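Putative type 11 methyltransferase (PDB 3I9F) probably acts as an S-adenosylmethionine-dependent methyltransferase, and carries zinc ions in the crystal. Local coordinates at residues Glu4-Tyr9 against Asn28-Lys33; Gly19-Tyr24 against Glu37-Leu42; Asp77-Ala82 against Lys99-Asp104; Asp105-Ile110 against Gly154-Arg159. One frame throughout, in Å; residues are numbered along the deposited sequence.

Contact 1: residues Glu4-Tyr9 against Asn28-Lys33; sequences ERPEEY and NGFYCK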
loop_
_atom_site.group_PDB
_atom_site.type_symbol
_atom_site.label_atom_id
_atom_site.label_comp_id
_atom_site.label_asym_id
_atom_site.label_seq_id
_atom_site.Cartn_x
_atom_site.Cartn_y
_atom_site.Cartn_z
ATOM N N GLU B 4 -9.359 -26.997 -5.751
ATOM C CA GLU B 4 -10.284 -25.975 -5.254
ATOM C C GLU B 4 -11.042 -25.340 -6.460
ATOM O O GLU B 4 -10.422 -24.986 -7.472
ATOM C CB GLU B 4 -9.527 -24.932 -4.414
ATOM C CG GLU B 4 -8.349 -25.512 -3.568
ATOM C CD GLU B 4 -7.795 -24.525 -2.526
ATOM O OE1 GLU B 4 -6.639 -24.058 -2.675
ATOM O OE2 GLU B 4 -8.523 -24.204 -1.561
ATOM N N ARG B 5 -12.380 -25.270 -6.374
ATOM C CA ARG B 5 -13.232 -24.600 -7.396
ATOM C C ARG B 5 -14.012 -23.446 -6.711
ATOM O O ARG B 5 -15.195 -23.593 -6.369
ATOM C CB ARG B 5 -14.185 -25.601 -8.082
ATOM N N PRO B 6 -13.334 -22.294 -6.504
ATOM C CA PRO B 6 -13.812 -21.219 -5.612
ATOM C C PRO B 6 -15.065 -20.510 -6.078
ATOM O O PRO B 6 -15.771 -19.888 -5.263
ATOM C CB PRO B 6 -12.625 -20.239 -5.548
ATOM C CG PRO B 6 -11.463 -20.943 -6.177
ATOM C CD PRO B 6 -12.060 -21.922 -7.150
ATOM N N GLU B 7 -15.338 -20.620 -7.374
ATOM C CA GLU B 7 -16.636 -20.232 -7.947
ATOM C C GLU B 7 -17.837 -20.869 -7.190
ATOM O O GLU B 7 -18.942 -20.320 -7.188
ATOM C CB GLU B 7 -16.647 -20.573 -9.454
ATOM N N GLU B 8 -17.598 -21.994 -6.510
ATOM C CA GLU B 8 -18.655 -22.761 -5.829
ATOM C C GLU B 8 -18.987 -22.332 -4.395
ATOM O O GLU B 8 -20.041 -22.716 -3.850
ATOM C CB GLU B 8 -18.278 -24.246 -5.816
ATOM C CG GLU B 8 -18.094 -24.866 -7.227
ATOM C CD GLU B 8 -17.831 -26.386 -7.212
ATOM O OE1 GLU B 8 -17.647 -26.978 -6.118
ATOM O OE2 GLU B 8 -17.802 -26.982 -8.315
ATOM N N TYR B 9 -18.099 -21.558 -3.765
ATOM C CA TYR B 9 -18.328 -21.144 -2.363
ATOM C C TYR B 9 -18.058 -19.668 -2.071
ATOM O O TYR B 9 -18.672 -19.127 -1.170
ATOM C CB TYR B 9 -17.545 -22.047 -1.399
ATOM C CG TYR B 9 -16.117 -22.231 -1.811
ATOM C CD1 TYR B 9 -15.746 -23.295 -2.626
ATOM C CD2 TYR B 9 -15.134 -21.309 -1.435
ATOM C CE1 TYR B 9 -14.425 -23.464 -3.041
ATOM C CE2 TYR B 9 -13.822 -21.458 -1.840
ATOM C CZ TYR B 9 -13.460 -22.546 -2.632
ATOM O OH TYR B 9 -12.157 -22.720 -3.031
ATOM N N ASN B 28 0.691 -18.228 -3.977
ATOM C CA ASN B 28 0.309 -18.632 -5.334
ATOM C C ASN B 28 -0.423 -17.501 -6.139
ATOM O O ASN B 28 -0.063 -17.217 -7.290
ATOM C CB ASN B 28 -0.559 -19.909 -5.185
ATOM C CG ASN B 28 -0.648 -20.750 -6.461
ATOM O OD1 ASN B 28 0.164 -20.627 -7.399
ATOM N ND2 ASN B 28 -1.646 -21.637 -6.487
ATOM N N GLY B 29 -1.392 -16.830 -5.506
ATOM C CA GLY B 29 -2.203 -15.783 -6.166
ATOM C C GLY B 29 -3.421 -16.406 -6.821
ATOM O O GLY B 29 -4.085 -15.803 -7.654
ATOM N N PHE B 30 -3.707 -17.633 -6.414
ATOM C CA PHE B 30 -4.802 -18.391 -6.928
ATOM C C PHE B 30 -6.110 -17.668 -6.730
ATOM O O PHE B 30 -6.900 -17.559 -7.645
ATOM C CB PHE B 30 -4.835 -19.756 -6.245
ATOM C CG PHE B 30 -5.924 -20.625 -6.721
ATOM C CD1 PHE B 30 -5.873 -21.214 -7.989
ATOM C CD2 PHE B 30 -7.027 -20.840 -5.943
ATOM C CE1 PHE B 30 -6.915 -22.018 -8.449
ATOM C CE2 PHE B 30 -8.060 -21.645 -6.389
ATOM C CZ PHE B 30 -8.004 -22.238 -7.646
ATOM N N TYR B 31 -6.332 -17.143 -5.545
ATOM C CA TYR B 31 -7.649 -16.605 -5.213
ATOM C C TYR B 31 -7.935 -15.207 -5.762
ATOM O O TYR B 31 -9.096 -14.758 -5.753
ATOM C CB TYR B 31 -7.845 -16.611 -3.695
ATOM C CG TYR B 31 -8.334 -17.925 -3.212
ATOM C CD1 TYR B 31 -9.678 -18.183 -3.128
ATOM C CD2 TYR B 31 -7.449 -18.917 -2.860
ATOM C CE1 TYR B 31 -10.129 -19.383 -2.702
ATOM C CE2 TYR B 31 -7.894 -20.129 -2.432
ATOM C CZ TYR B 31 -9.241 -20.359 -2.353
ATOM O OH TYR B 31 -9.699 -21.585 -1.924
ATOM N N CYS B 32 -6.897 -14.523 -6.226
ATOM C CA CYS B 32 -7.029 -13.138 -6.666
ATOM C C CYS B 32 -8.082 -12.867 -7.753
ATOM O O CYS B 32 -8.864 -11.931 -7.612
ATOM C CB CYS B 32 -5.661 -12.602 -7.080
ATOM S SG CYS B 32 -4.686 -12.153 -5.603
ATOM N N LYS B 33 -8.141 -13.684 -8.810
ATOM C CA LYS B 33 -9.126 -13.437 -9.870
ATOM C C LYS B 33 -10.530 -13.619 -9.360
ATOM O O LYS B 33 -11.439 -12.894 -9.753
ATOM C CB LYS B 33 -8.857 -14.283 -11.122
ATOM C CG LYS B 33 -9.404 -15.726 -11.161
ATOM C CD LYS B 33 -8.697 -16.520 -12.306
ATOM C CE LYS B 33 -9.599 -17.571 -12.952
ATOM N NZ LYS B 33 -10.942 -16.991 -13.321
#
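Pro6 is the bump of this contact, lodged against two aromatic rings. Its CG lies 3.5 Å from CE2 of Phe30, while its CB faces CE1 of Tyr31 at 3.9 Å; a rigid, compact proline ring fills the hollow between them, meeting each at a slant. Phe30, with CG anti to the backbone N (chi1 -179°), comes to meet it from the opposite direction and turns its edge to Glu4 O. Asn28 and Gly29 end the glycine-rich turn after strand 19-24, consistent with the first motif of Rossmann-like methyltransferases, which in relatives cradles the cofactor. Beyond the proline, the Tyr31 hydroxyl donates to Glu4 OE2 at 2.9 Å, meeting it from above the carboxylate plane. It also accepts from Tyr9 OH at 2.9 Å, the two tyrosines crossing at about a right angle. A phenylalanine in place of Tyr31 would probably keep the apolar touch on Pro6 but leave Glu4 OE2 and Tyr9 OH without their shared mate. Ile111 of strand 106-113 touches Glu4, Tyr9 and Tyr31.

Contact 2: residues Gly19-Tyr24 against Glu37-Leu42; sequences GVIVDY and EFATKL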
loop_
_atom_site.group_PDB
_atom_site.type_symbol
_atom_site.label_atom_id
_atom_site.label_comp_id
_atom_site.label_asym_id
_atom_site.label_seq_id
_atom_site.Cartn_x
_atom_site.Cartn_y
_atom_site.Cartn_z
ATOM N N GLY B 19 -16.776 -5.116 -1.328
ATOM C CA GLY B 19 -16.058 -4.277 -0.339
ATOM C C GLY B 19 -14.537 -4.336 -0.354
ATOM O O GLY B 19 -13.917 -4.811 -1.321
ATOM N N VAL B 20 -13.936 -3.815 0.718
ATOM C CA VAL B 20 -12.473 -3.837 0.870
ATOM C C VAL B 20 -12.062 -5.217 1.405
ATOM O O VAL B 20 -12.494 -5.615 2.484
ATOM C CB VAL B 20 -11.965 -2.706 1.806
ATOM C CG1 VAL B 20 -10.439 -2.857 2.077
ATOM C CG2 VAL B 20 -12.281 -1.345 1.215
ATOM N N ILE B 21 -11.264 -5.931 0.625
ATOM C CA ILE B 21 -10.875 -7.293 0.913
ATOM C C ILE B 21 -9.354 -7.390 1.086
ATOM O O ILE B 21 -8.599 -6.695 0.409
ATOM C CB ILE B 21 -11.240 -8.234 -0.267
ATOM C CG1 ILE B 21 -12.752 -8.205 -0.531
ATOM C CG2 ILE B 21 -10.811 -9.671 0.019
ATOM C CD1 ILE B 21 -13.184 -8.992 -1.836
ATOM N N VAL B 22 -8.899 -8.287 1.945
ATOM C CA VAL B 22 -7.484 -8.543 2.075
ATOM C C VAL B 22 -7.269 -9.995 1.864
ATOM O O VAL B 22 -7.893 -10.757 2.544
ATOM C CB VAL B 22 -6.975 -8.180 3.484
ATOM C CG1 VAL B 22 -5.535 -8.729 3.731
ATOM C CG2 VAL B 22 -7.011 -6.677 3.695
ATOM N N ASP B 23 -6.412 -10.381 0.915
ATOM C CA ASP B 23 -5.931 -11.777 0.792
ATOM C C ASP B 23 -4.602 -11.880 1.581
ATOM O O ASP B 23 -3.529 -11.433 1.128
ATOM C CB ASP B 23 -5.731 -12.178 -0.698
ATOM C CG ASP B 23 -5.413 -13.683 -0.911
ATOM O OD1 ASP B 23 -5.551 -14.513 0.018
ATOM O OD2 ASP B 23 -5.018 -14.076 -2.045
ATOM N N TYR B 24 -4.696 -12.457 2.768
ATOM C CA TYR B 24 -3.592 -12.482 3.749
ATOM C C TYR B 24 -2.823 -13.808 3.606
ATOM O O TYR B 24 -3.299 -14.859 3.990
ATOM C CB TYR B 24 -4.177 -12.332 5.160
ATOM C CG TYR B 24 -3.259 -11.693 6.169
ATOM C CD1 TYR B 24 -1.886 -11.973 6.212
ATOM C CD2 TYR B 24 -3.759 -10.835 7.110
ATOM C CE1 TYR B 24 -1.058 -11.353 7.130
ATOM C CE2 TYR B 24 -2.932 -10.247 8.044
ATOM C CZ TYR B 24 -1.590 -10.517 8.051
ATOM O OH TYR B 24 -0.816 -9.894 8.978
ATOM N N GLU B 37 -13.563 -9.899 -8.629
ATOM C CA GLU B 37 -14.959 -9.643 -8.973
ATOM C C GLU B 37 -15.790 -9.150 -7.763
ATOM O O GLU B 37 -16.960 -8.874 -7.914
ATOM C CB GLU B 37 -15.575 -10.863 -9.739
ATOM C CG GLU B 37 -16.467 -11.922 -8.957
ATOM C CD GLU B 37 -16.523 -13.331 -9.661
ATOM O OE1 GLU B 37 -17.645 -13.896 -9.909
ATOM O OE2 GLU B 37 -15.418 -13.871 -9.958
ATOM N N PHE B 38 -15.190 -9.020 -6.576
ATOM C CA PHE B 38 -15.941 -8.612 -5.375
ATOM C C PHE B 38 -15.344 -7.443 -4.592
ATOM O O PHE B 38 -15.959 -6.971 -3.631
ATOM C CB PHE B 38 -16.050 -9.771 -4.386
ATOM C CG PHE B 38 -16.866 -10.921 -4.869
ATOM C CD1 PHE B 38 -18.246 -10.798 -5.008
ATOM C CD2 PHE B 38 -16.263 -12.142 -5.156
ATOM C CE1 PHE B 38 -19.018 -11.872 -5.456
ATOM C CE2 PHE B 38 -17.011 -13.222 -5.577
ATOM C CZ PHE B 38 -18.397 -13.092 -5.728
ATOM N N ALA B 39 -14.154 -6.989 -4.986
ATOM C CA ALA B 39 -13.379 -6.059 -4.176
ATOM C C ALA B 39 -13.421 -4.630 -4.728
ATOM O O ALA B 39 -13.028 -4.397 -5.890
ATOM C CB ALA B 39 -11.930 -6.544 -4.081
ATOM N N THR B 40 -13.888 -3.691 -3.891
ATOM C CA THR B 40 -13.681 -2.258 -4.121
ATOM C C THR B 40 -12.189 -1.942 -4.006
ATOM O O THR B 40 -11.675 -1.158 -4.782
ATOM C CB THR B 40 -14.542 -1.318 -3.172
ATOM O OG1 THR B 40 -14.174 -1.472 -1.813
ATOM C CG2 THR B 40 -16.044 -1.598 -3.266
ATOM N N LYS B 41 -11.501 -2.528 -3.027
ATOM C CA LYS B 41 -10.032 -2.602 -3.013
ATOM C C LYS B 41 -9.583 -4.006 -2.689
ATOM O O LYS B 41 -10.184 -4.662 -1.868
ATOM C CB LYS B 41 -9.430 -1.729 -1.932
ATOM C CG LYS B 41 -9.348 -0.259 -2.228
ATOM C CD LYS B 41 -8.575 0.469 -1.105
ATOM C CE LYS B 41 -8.641 1.981 -1.291
ATOM N NZ LYS B 41 -8.860 2.614 0.036
ATOM N N LEU B 42 -8.487 -4.438 -3.294
ATOM C CA LEU B 42 -7.919 -5.743 -3.017
ATOM C C LEU B 42 -6.472 -5.578 -2.599
ATOM O O LEU B 42 -5.643 -5.056 -3.374
ATOM C CB LEU B 42 -8.004 -6.666 -4.232
ATOM C CG LEU B 42 -7.471 -8.088 -4.061
ATOM C CD1 LEU B 42 -7.935 -8.764 -2.775
ATOM C CD2 LEU B 42 -7.920 -8.910 -5.262
#
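Ile21 and Leu42 cross obliquely on the face of the sheet that also bears Ala39, and the two branches of the isoleucine divide the work. CG1 is anti to the carbonyl carbon (chi1 -60°), which carries CD1 back to 3.6 Å from Ala39 CB and 3.9 Å from Phe38 CB. CG2 leans the other way and reaches Leu42 CD1 at 4.1 Å. Ala39 is small enough to let that long branch lie over it. An alanine in place of Ile21 would probably open a gap between Ala39 and Leu42 and leave Phe38 CB without this neighbour. Val20 points to the opposite face, and its side chain crosses that of Thr40 at about a right angle, CG2 merely packing on OG1. The parallel backbones are joined by Gly19 N to Phe38 O (3.1 Å), Thr40 N to Gly19 O (2.8 Å) and an almost straight bond from Ile21 N to Lys41 O (3.0 Å). Thr40 and Lys41 make a corner, spending one extra residue between the Gly19-Ala39 and Ile21-Leu42 pairs. This is a beta-alpha-beta unit: helix 32-36 connects the strands, laying Leu35 and Leu36 on Leu42, while strand 76-82 flanks strand 19-24 on its other side.

Contact 3: residues Asp77-Ala82 against Lys99-Asp104; sequences DFILFA and KRILKD. With ZN (zinc ion), chain F.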
loop_
_atom_site.group_PDB
_atom_site.type_symbol
_atom_site.label_atom_id
_atom_site.label_comp_id
_atom_site.label_asym_id
_atom_site.label_seq_id
_atom_site.Cartn_x
_atom_site.Cartn_y
_atom_site.Cartn_z
ATOM N N ASP B 77 -13.394 -5.100 5.079
ATOM C CA ASP B 77 -14.666 -5.838 5.154
ATOM C C ASP B 77 -14.469 -7.343 5.274
ATOM O O ASP B 77 -15.046 -7.967 6.178
ATOM C CB ASP B 77 -15.560 -5.494 3.940
ATOM C CG ASP B 77 -15.898 -3.986 3.870
ATOM O OD1 ASP B 77 -16.633 -3.528 4.799
ATOM O OD2 ASP B 77 -15.405 -3.275 2.913
ATOM N N PHE B 78 -13.642 -7.899 4.393
ATOM C CA PHE B 78 -13.251 -9.285 4.437
ATOM C C PHE B 78 -11.705 -9.528 4.406
ATOM O O PHE B 78 -10.955 -8.883 3.668
ATOM C CB PHE B 78 -13.869 -9.992 3.230
ATOM C CG PHE B 78 -15.380 -9.960 3.211
ATOM C CD1 PHE B 78 -16.115 -10.940 3.875
ATOM C CD2 PHE B 78 -16.059 -8.942 2.531
ATOM C CE1 PHE B 78 -17.497 -10.919 3.854
ATOM C CE2 PHE B 78 -17.432 -8.900 2.518
ATOM C CZ PHE B 78 -18.162 -9.886 3.168
ATOM N N ILE B 79 -11.263 -10.499 5.191
ATOM C CA ILE B 79 -9.881 -10.951 5.215
ATOM C C ILE B 79 -9.908 -12.446 4.967
ATOM O O ILE B 79 -10.518 -13.187 5.727
ATOM C CB ILE B 79 -9.243 -10.701 6.605
ATOM C CG1 ILE B 79 -9.145 -9.208 6.890
ATOM C CG2 ILE B 79 -7.871 -11.327 6.678
ATOM C CD1 ILE B 79 -8.812 -8.887 8.294
ATOM N N LEU B 80 -9.256 -12.888 3.907
ATOM C CA LEU B 80 -9.163 -14.304 3.615
ATOM C C LEU B 80 -7.808 -14.858 4.064
ATOM O O LEU B 80 -6.740 -14.284 3.789
ATOM C CB LEU B 80 -9.328 -14.540 2.124
ATOM C CG LEU B 80 -9.113 -15.967 1.610
ATOM C CD1 LEU B 80 -10.175 -16.929 2.125
ATOM C CD2 LEU B 80 -9.061 -15.990 0.085
ATOM N N PHE B 81 -7.877 -16.006 4.727
ATOM C CA PHE B 81 -6.714 -16.837 5.035
ATOM C C PHE B 81 -6.934 -18.156 4.362
ATOM O O PHE B 81 -7.610 -19.007 4.886
ATOM C CB PHE B 81 -6.609 -17.049 6.536
ATOM C CG PHE B 81 -6.053 -15.876 7.287
ATOM C CD1 PHE B 81 -4.689 -15.646 7.330
ATOM C CD2 PHE B 81 -6.869 -15.059 7.990
ATOM C CE1 PHE B 81 -4.171 -14.618 8.027
ATOM C CE2 PHE B 81 -6.368 -13.992 8.703
ATOM C CZ PHE B 81 -5.022 -13.762 8.714
ATOM N N ALA B 82 -6.355 -18.316 3.182
ATOM C CA ALA B 82 -6.492 -19.528 2.377
ATOM C C ALA B 82 -5.253 -20.395 2.436
ATOM O O ALA B 82 -4.282 -20.164 1.715
ATOM C CB ALA B 82 -6.799 -19.153 0.886
ATOM N N LYS B 99 -7.283 -7.611 13.878
ATOM C CA LYS B 99 -8.241 -6.865 14.671
ATOM C C LYS B 99 -8.196 -5.398 14.401
ATOM O O LYS B 99 -9.218 -4.737 14.511
ATOM C CB LYS B 99 -8.105 -7.138 16.169
ATOM C CG LYS B 99 -8.491 -8.551 16.509
ATOM C CD LYS B 99 -8.477 -8.863 18.000
ATOM C CE LYS B 99 -7.146 -8.629 18.699
ATOM N NZ LYS B 99 -6.975 -9.426 19.987
ATOM N N ARG B 100 -7.036 -4.849 14.053
ATOM C CA ARG B 100 -6.940 -3.396 13.881
ATOM C C ARG B 100 -7.550 -2.960 12.540
ATOM O O ARG B 100 -8.205 -1.920 12.496
ATOM C CB ARG B 100 -5.500 -2.923 14.035
ATOM C CG ARG B 100 -5.138 -1.553 13.500
ATOM C CD ARG B 100 -3.578 -1.298 13.458
ATOM N NE ARG B 100 -2.903 -1.906 12.310
ATOM C CZ ARG B 100 -3.033 -1.510 11.046
ATOM N NH1 ARG B 100 -3.797 -0.477 10.728
ATOM N NH2 ARG B 100 -2.375 -2.131 10.067
ATOM N N ILE B 101 -7.353 -3.742 11.477
ATOM C CA ILE B 101 -7.743 -3.307 10.151
ATOM C C ILE B 101 -9.180 -3.658 9.853
ATOM O O ILE B 101 -9.811 -2.972 9.109
ATOM C CB ILE B 101 -6.820 -3.835 9.015
ATOM C CG1 ILE B 101 -6.829 -5.357 8.939
ATOM C CG2 ILE B 101 -5.394 -3.307 9.178
ATOM C CD1 ILE B 101 -6.031 -5.934 7.752
ATOM N N LEU B 102 -9.704 -4.726 10.436
ATOM C CA LEU B 102 -11.084 -5.156 10.180
ATOM C C LEU B 102 -12.131 -4.170 10.777
ATOM O O LEU B 102 -11.939 -3.628 11.870
ATOM C CB LEU B 102 -11.305 -6.554 10.763
ATOM C CG LEU B 102 -12.525 -7.332 10.282
ATOM C CD1 LEU B 102 -12.396 -7.748 8.801
ATOM C CD2 LEU B 102 -12.770 -8.536 11.195
ATOM N N LYS B 103 -13.226 -3.934 10.051
ATOM C CA LYS B 103 -14.340 -3.111 10.600
ATOM C C LYS B 103 -15.060 -3.850 11.730
ATOM O O LYS B 103 -14.873 -5.050 11.942
ATOM C CB LYS B 103 -15.365 -2.750 9.530
ATOM C CG LYS B 103 -14.916 -1.867 8.368
ATOM C CD LYS B 103 -16.165 -1.542 7.535
ATOM C CE LYS B 103 -15.927 -0.676 6.298
ATOM N NZ LYS B 103 -15.541 0.761 6.664
ATOM N N ASP B 104 -15.890 -3.146 12.471
ATOM C CA ASP B 104 -16.688 -3.824 13.510
ATOM C C ASP B 104 -17.573 -4.951 12.963
ATOM O O ASP B 104 -17.758 -5.948 13.608
ATOM C CB ASP B 104 -17.516 -2.808 14.267
ATOM C CG ASP B 104 -16.649 -1.782 15.021
ATOM O OD1 ASP B 104 -15.371 -1.859 15.024
ATOM O OD2 ASP B 104 -17.282 -0.891 15.633
HETATM ZN ZN ZN F . -14.458 -0.752 16.323
#
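Within the beta-alpha-beta crossover that runs from strand 76-82 through helix 91-101 to strand 106-113, Ile79 packs on Ile101 and Leu102, where the helix ends. Ile79 CD1 is the point of contact: it lies 3.8 Å from Leu102 CD1 and 4.1 Å from Ile101 CD1, and both pairs of side chains are set at a slant. Ile101 holds CG1 between its backbone N and carbonyl carbon (chi1 62°), an unusual choice for a helical isoleucine that brings its long branch to the strand. Branched apolar residues suit this buried seam, to which Val98 of the same helix adds its contact with Ile79. Leu102 CD1 also touches Asp77 O at 3.7 Å. Such a helix lying against a parallel sheet is the repeating theme of the Rossmann-like fold. Nearer the surface, Asp77 and Lys103 run side by side: OD1 of Asp77 rests 3.3 Å from CE of Lys103, but the lysine bends at its last torsion (chi4 -69°) and its NZ stays 4.8 Å from that oxygen, too far for a salt bridge. The other oxygen, OD2, takes a hydrogen bond from Val20 N. At the corner that follows, Asp104 OD1 binds a zinc ion at 1.9 Å, and OD2 is much more distant from the metal. His166, His168 and His170, in what appears to be a C-terminal purification tag, complete the site.

Contact 4: residues Asp105-Ile110 against Gly154-Arg159; sequences DGRVII and GLVLKR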
loop_
_atom_site.group_PDB
_atom_site.type_symbol
_atom_site.label_atom_id
_atom_site.label_comp_id
_atom_site.label_asym_id
_atom_site.label_seq_id
_atom_site.Cartn_x
_atom_site.Cartn_y
_atom_site.Cartn_z
ATOM N N ASP B 105 -18.080 -4.795 11.748
ATOM C CA ASP B 105 -18.958 -5.774 11.116
ATOM C C ASP B 105 -18.213 -6.580 10.041
ATOM O O ASP B 105 -18.815 -7.195 9.169
ATOM C CB ASP B 105 -20.183 -5.050 10.509
ATOM C CG ASP B 105 -19.790 -4.024 9.371
ATOM O OD1 ASP B 105 -18.766 -3.260 9.530
ATOM O OD2 ASP B 105 -20.533 -3.973 8.338
ATOM N N GLY B 106 -16.891 -6.618 10.126
ATOM C CA GLY B 106 -16.097 -7.292 9.092
ATOM C C GLY B 106 -16.143 -8.774 9.330
ATOM O O GLY B 106 -16.606 -9.188 10.369
ATOM N N ARG B 107 -15.685 -9.545 8.351
ATOM C CA ARG B 107 -15.677 -11.005 8.410
ATOM C C ARG B 107 -14.279 -11.567 8.074
ATOM O O ARG B 107 -13.599 -11.068 7.183
ATOM C CB ARG B 107 -16.698 -11.567 7.386
ATOM C CG ARG B 107 -18.073 -12.033 7.903
ATOM C CD ARG B 107 -18.648 -11.152 8.939
ATOM N NE ARG B 107 -20.027 -11.460 9.261
ATOM C CZ ARG B 107 -20.755 -10.773 10.143
ATOM N NH1 ARG B 107 -22.021 -11.115 10.357
ATOM N NH2 ARG B 107 -20.230 -9.749 10.808
ATOM N N VAL B 108 -13.868 -12.618 8.783
ATOM C CA VAL B 108 -12.671 -13.360 8.435
ATOM C C VAL B 108 -13.059 -14.693 7.808
ATOM O O VAL B 108 -13.866 -15.415 8.356
ATOM C CB VAL B 108 -11.802 -13.603 9.687
ATOM C CG1 VAL B 108 -10.595 -14.539 9.352
ATOM C CG2 VAL B 108 -11.346 -12.242 10.286
ATOM N N ILE B 109 -12.483 -15.009 6.662
ATOM C CA ILE B 109 -12.722 -16.282 6.007
ATOM C C ILE B 109 -11.498 -17.163 6.136
ATOM O O ILE B 109 -10.456 -16.806 5.630
ATOM C CB ILE B 109 -13.005 -16.124 4.495
ATOM C CG1 ILE B 109 -14.130 -15.106 4.248
ATOM C CG2 ILE B 109 -13.391 -17.448 3.913
ATOM C CD1 ILE B 109 -14.007 -14.331 2.931
ATOM N N ILE B 110 -11.637 -18.322 6.791
ATOM C CA ILE B 110 -10.591 -19.331 6.848
ATOM C C ILE B 110 -10.884 -20.496 5.922
ATOM O O ILE B 110 -11.945 -21.093 5.999
ATOM C CB ILE B 110 -10.449 -19.949 8.275
ATOM C CG1 ILE B 110 -10.208 -18.865 9.341
ATOM C CG2 ILE B 110 -9.348 -21.028 8.308
ATOM C CD1 ILE B 110 -9.268 -17.788 8.941
ATOM N N GLY B 154 -13.691 -24.876 5.945
ATOM C CA GLY B 154 -13.897 -23.461 5.644
ATOM C C GLY B 154 -14.729 -22.833 6.748
ATOM O O GLY B 154 -15.696 -23.417 7.193
ATOM N N LEU B 155 -14.333 -21.659 7.227
ATOM C CA LEU B 155 -15.111 -20.937 8.232
ATOM C C LEU B 155 -15.320 -19.486 7.797
ATOM O O LEU B 155 -14.506 -18.913 7.046
ATOM C CB LEU B 155 -14.411 -20.953 9.576
ATOM C CG LEU B 155 -13.839 -22.275 10.104
ATOM C CD1 LEU B 155 -12.827 -21.947 11.204
ATOM C CD2 LEU B 155 -14.947 -23.242 10.622
ATOM N N VAL B 156 -16.441 -18.919 8.226
ATOM C CA VAL B 156 -16.659 -17.513 8.129
ATOM C C VAL B 156 -16.808 -17.121 9.566
ATOM O O VAL B 156 -17.525 -17.772 10.306
ATOM C CB VAL B 156 -17.919 -17.166 7.334
ATOM C CG1 VAL B 156 -18.123 -15.603 7.269
ATOM C CG2 VAL B 156 -17.873 -17.822 5.927
ATOM N N LEU B 157 -16.116 -16.067 9.962
ATOM C CA LEU B 157 -15.956 -15.701 11.331
ATOM C C LEU B 157 -16.370 -14.244 11.472
ATOM O O LEU B 157 -16.063 -13.462 10.600
ATOM C CB LEU B 157 -14.479 -15.806 11.673
ATOM C CG LEU B 157 -13.860 -16.975 12.391
ATOM C CD1 LEU B 157 -14.258 -18.252 11.754
ATOM C CD2 LEU B 157 -12.350 -16.806 12.390
ATOM N N LYS B 158 -17.030 -13.888 12.572
ATOM C CA LYS B 158 -17.348 -12.507 12.901
ATOM C C LYS B 158 -16.845 -12.211 14.283
ATOM O O LYS B 158 -16.627 -13.101 15.054
ATOM C CB LYS B 158 -18.868 -12.288 12.900
ATOM C CG LYS B 158 -19.633 -13.162 13.949
ATOM C CD LYS B 158 -21.149 -13.066 13.848
ATOM C CE LYS B 158 -21.779 -12.288 14.997
ATOM N NZ LYS B 158 -23.202 -12.683 15.193
ATOM N N ARG B 159 -16.720 -10.938 14.609
ATOM C CA ARG B 159 -16.261 -10.552 15.930
ATOM C C ARG B 159 -17.227 -10.936 17.034
ATOM O O ARG B 159 -18.424 -10.753 16.879
ATOM C CB ARG B 159 -16.106 -9.044 15.994
ATOM C CG ARG B 159 -14.983 -8.470 15.159
ATOM C CD ARG B 159 -14.945 -6.998 15.424
ATOM N NE ARG B 159 -13.974 -6.233 14.641
ATOM C CZ ARG B 159 -12.690 -6.037 14.968
ATOM N NH1 ARG B 159 -12.164 -6.621 16.016
ATOM N NH2 ARG B 159 -11.923 -5.255 14.213
#
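Strands 106-110 and 154-159 run antiparallel, their axes 4.6 Å apart at the closest, and two hydrogen-bonded pairs lock the register: Val108 with Leu157 and Ile110 with Leu155. Each pair is closed by two backbone bonds, among them Leu157 N to Val108 O (2.8 Å) and Leu155 N to Ile110 O (2.7 Å). On the face of these four residues, Val108 CB sits 4.0 Å from Leu157 CB, and Ile110 CB approaches Leu155 CD1 at 4.3 Å. Such branched apolar groups fit a buried face, to which Phe81 and Phe137 add their rings. The other face holds Ile109, Val156, Arg107 and Lys158. Arg107 CG lies 3.6 Å from Val156 CG1; beyond it the bend at chi2 (40°) swings the guanidinium over to Lys158, whose CB sits over one face of that group, toward its rim, 3.6 Å from Arg107 NH2. Lys158 runs alongside and in the same direction, yet the two like charges stay apart, and Glu143 of strand 140-146 forms a salt bridge with Arg107 NE, probably easing any repulsion. Farther along this face Ile13 of helix 10-14 covers Ile109 and Val156. Strand 152-159, the one antiparallel strand, is inserted between the parallel strands 106-113 and 140-146, giving the order 3-2-1-4-5-7-6, the hallmark that sets class I methyltransferases apart from the classical nucleotide-binding Rossmann fold.

Overall arrangement
From the N terminus, contact 1 closes the first loop, bringing the leading segment Glu4-Tyr9 back to the start of helix 32-36. Contact 2 opens inside that loop and closes beyond it, so the two cross; Tyr31 and Cys32 pack on Asp23 where they meet. Contacts 3 and 4 then follow in series, none enclosing another. Contact 3 closes a short loop through helix 91-101, and contact 4 the longest, returning strand 152-159 to strand 106-113. In the sheet, strands 19-24, 76-82 and 106-113 are successive neighbours: Val22 N meets Phe78 O between contacts 2 and 3, and Asp77 O meets Arg107 N between contacts 3 and 4.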